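Local coordinates for protein 3-hydroxyacyl-CoA dehydrogenase (Brucella suis, PDB 4O5O) that probably oxidises 3-hydroxyacyl-CoA thioesters to 3-oxoacyl-CoA, using NAD as cofactor, at residues V150-A155 with A236-I241. Sequence-based numbering, arbitrary orientation. Where two conformers were deposited one is given.
Sequences VIINTA and ALVHHI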
loop_
_atom_site.group_PDB
_atom_site.type_symbol
_atom_site.label_atom_id
_atom_site.label_comp_id
_atom_site.label_asym_id
_atom_site.label_seq_id
_atom_site.Cartn_x
_atom_site.Cartn_y
_atom_site.Cartn_z
ATOM N N VAL B 150 -1.981 22.510 -11.580
ATOM C CA VAL B 150 -2.315 21.355 -10.758
ATOM C C VAL B 150 -3.233 20.434 -11.558
ATOM O O VAL B 150 -4.205 20.910 -12.144
ATOM C CB VAL B 150 -3.055 21.791 -9.467
ATOM C CG1 VAL B 150 -3.287 20.599 -8.562
ATOM C CG2 VAL B 150 -2.276 22.891 -8.738
ATOM N N ILE B 151 -2.920 19.133 -11.565
ATOM C CA ILE B 151 -3.738 18.108 -12.205
ATOM C C ILE B 151 -4.212 17.164 -11.134
ATOM O O ILE B 151 -3.400 16.624 -10.372
ATOM C CB ILE B 151 -2.936 17.326 -13.264
ATOM C CG1 ILE B 151 -2.562 18.293 -14.394
ATOM C CG2 ILE B 151 -3.747 16.133 -13.788
ATOM C CD1 ILE B 151 -1.563 17.748 -15.382
ATOM N N ILE B 152 -5.534 16.980 -11.054
ATOM C CA ILE B 152 -6.122 16.107 -10.043
ATOM C C ILE B 152 -6.975 15.063 -10.736
ATOM O O ILE B 152 -7.886 15.389 -11.499
ATOM C CB ILE B 152 -7.002 16.911 -9.044
ATOM C CG1 ILE B 152 -6.134 17.938 -8.303
ATOM C CG2 ILE B 152 -7.698 15.977 -8.044
ATOM C CD1 ILE B 152 -6.880 19.015 -7.596
ATOM N N ASN B 153 -6.629 13.807 -10.496
ATOM C CA ASN B 153 -7.306 12.672 -11.098
ATOM C C ASN B 153 -8.177 11.974 -10.083
ATOM O O ASN B 153 -7.987 12.125 -8.869
ATOM C CB ASN B 153 -6.278 11.688 -11.665
ATOM C CG ASN B 153 -5.432 12.313 -12.799
ATOM O OD1 ASN B 153 -5.899 13.169 -13.481
ATOM N ND2 ASN B 153 -4.260 11.799 -13.050
ATOM N N THR B 154 -9.135 11.206 -10.580
ATOM C CA THR B 154 -10.049 10.479 -9.710
ATOM C C THR B 154 -9.810 8.980 -9.916
ATOM O O THR B 154 -10.019 8.458 -11.008
ATOM C CB THR B 154 -11.504 10.836 -10.035
ATOM O OG1 THR B 154 -11.667 12.260 -9.948
ATOM C CG2 THR B 154 -12.469 10.173 -9.052
ATOM N N ALA B 155 -9.367 8.302 -8.861
ATOM C CA ALA B 155 -9.287 6.846 -8.847
ATOM C C ALA B 155 -10.559 6.332 -8.200
ATOM O O ALA B 155 -11.655 6.765 -8.596
ATOM C CB ALA B 155 -8.013 6.377 -8.169
ATOM N N ALA B 236 -14.477 19.811 -1.968
ATOM C CA ALA B 236 -13.712 20.472 -0.902
ATOM C C ALA B 236 -12.275 19.953 -0.817
ATOM O O ALA B 236 -11.332 20.726 -0.626
ATOM C CB ALA B 236 -14.422 20.289 0.430
ATOM N N LEU B 237 -12.093 18.643 -1.002
ATOM C CA LEU B 237 -10.747 18.084 -1.033
ATOM C C LEU B 237 -9.982 18.577 -2.264
ATOM O O LEU B 237 -8.793 18.881 -2.187
ATOM C CB LEU B 237 -10.805 16.559 -0.928
ATOM C CG LEU B 237 -9.438 15.852 -0.966
ATOM C CD1 LEU B 237 -8.517 16.382 0.140
ATOM C CD2 LEU B 237 -9.572 14.338 -0.881
ATOM N N VAL B 238 -10.666 18.646 -3.407
ATOM C CA VAL B 238 -10.041 19.204 -4.609
ATOM C C VAL B 238 -9.548 20.629 -4.305
ATOM O O VAL B 238 -8.407 21.006 -4.611
ATOM C CB VAL B 238 -11.036 19.240 -5.786
ATOM C CG1 VAL B 238 -10.515 20.122 -6.924
ATOM C CG2 VAL B 238 -11.333 17.808 -6.251
ATOM N N HIS B 239 -10.402 21.412 -3.663
ATOM C CA HIS B 239 -10.027 22.786 -3.320
ATOM C C HIS B 239 -8.775 22.803 -2.416
ATOM O O HIS B 239 -7.853 23.593 -2.650
ATOM C CB HIS B 239 -11.221 23.424 -2.609
ATOM C CG HIS B 239 -11.141 24.911 -2.464
ATOM N ND1 HIS B 239 -12.226 25.677 -2.099
ATOM C CD2 HIS B 239 -10.140 25.778 -2.726
ATOM C CE1 HIS B 239 -11.871 26.950 -2.065
ATOM N NE2 HIS B 239 -10.610 27.038 -2.444
ATOM N N HIS B 240 -8.733 21.917 -1.420
ATOM C CA HIS B 240 -7.587 21.858 -0.517
ATOM C C HIS B 240 -6.305 21.475 -1.261
ATOM O O HIS B 240 -5.256 22.024 -0.992
ATOM C CB HIS B 240 -7.809 20.875 0.656
ATOM C CG HIS B 240 -6.686 20.926 1.630
ATOM N ND1 HIS B 240 -6.389 22.078 2.324
ATOM C CD2 HIS B 240 -5.701 20.047 1.922
ATOM C CE1 HIS B 240 -5.310 21.882 3.057
ATOM N NE2 HIS B 240 -4.861 20.671 2.811
ATOM N N ILE B 241 -6.403 20.514 -2.186
ATOM C CA ILE B 241 -5.226 20.120 -2.959
ATOM C C ILE B 241 -4.694 21.308 -3.754
ATOM O O ILE B 241 -3.504 21.516 -3.844
ATOM C CB ILE B 241 -5.554 18.913 -3.869
ATOM C CG1 ILE B 241 -5.803 17.644 -3.033
ATOM C CG2 ILE B 241 -4.470 18.683 -4.918
ATOM C CD1 ILE B 241 -6.441 16.495 -3.802
#
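I241 N donates to L237 O at 2.9 Å, a regular turn of helix 231-243, and from that turn the I241 side chain reaches strand 149-154 at I152. The methyl CG2 does the touching: it lies 3.6 Å from I152 CD1 and 3.8 Å from I152 CG1. With the ethyl arm of I152 beside the backbone N (chi1 -62°) and drawn out straight, CD1 meets the helix between I241 and V238. V238 CG1 is 3.9 Å from I152 CD1. V150, two residues earlier on the strand, adds a looser contact, its CG1 4.3 Å from I241 CG2. No hydrogen bond crosses this buried, wholly aliphatic interface. Its setting is the Rossmann-type fold: the strand is an inner one of the parallel sheet, and the helix lies on the crossover from strand 192-199 to strand 251-254. The axes of 236-241 and 150-154 come within 9.9 Å at 150°, close to antiparallel. V238 also packs on I197 and on V29 and M32 of helix 24-35. Farther along the strand, T154 O accepts from K173 NZ, probably the lysine of the family's YxxxK motif. H240 stacks its ring on H240 of the second subunit.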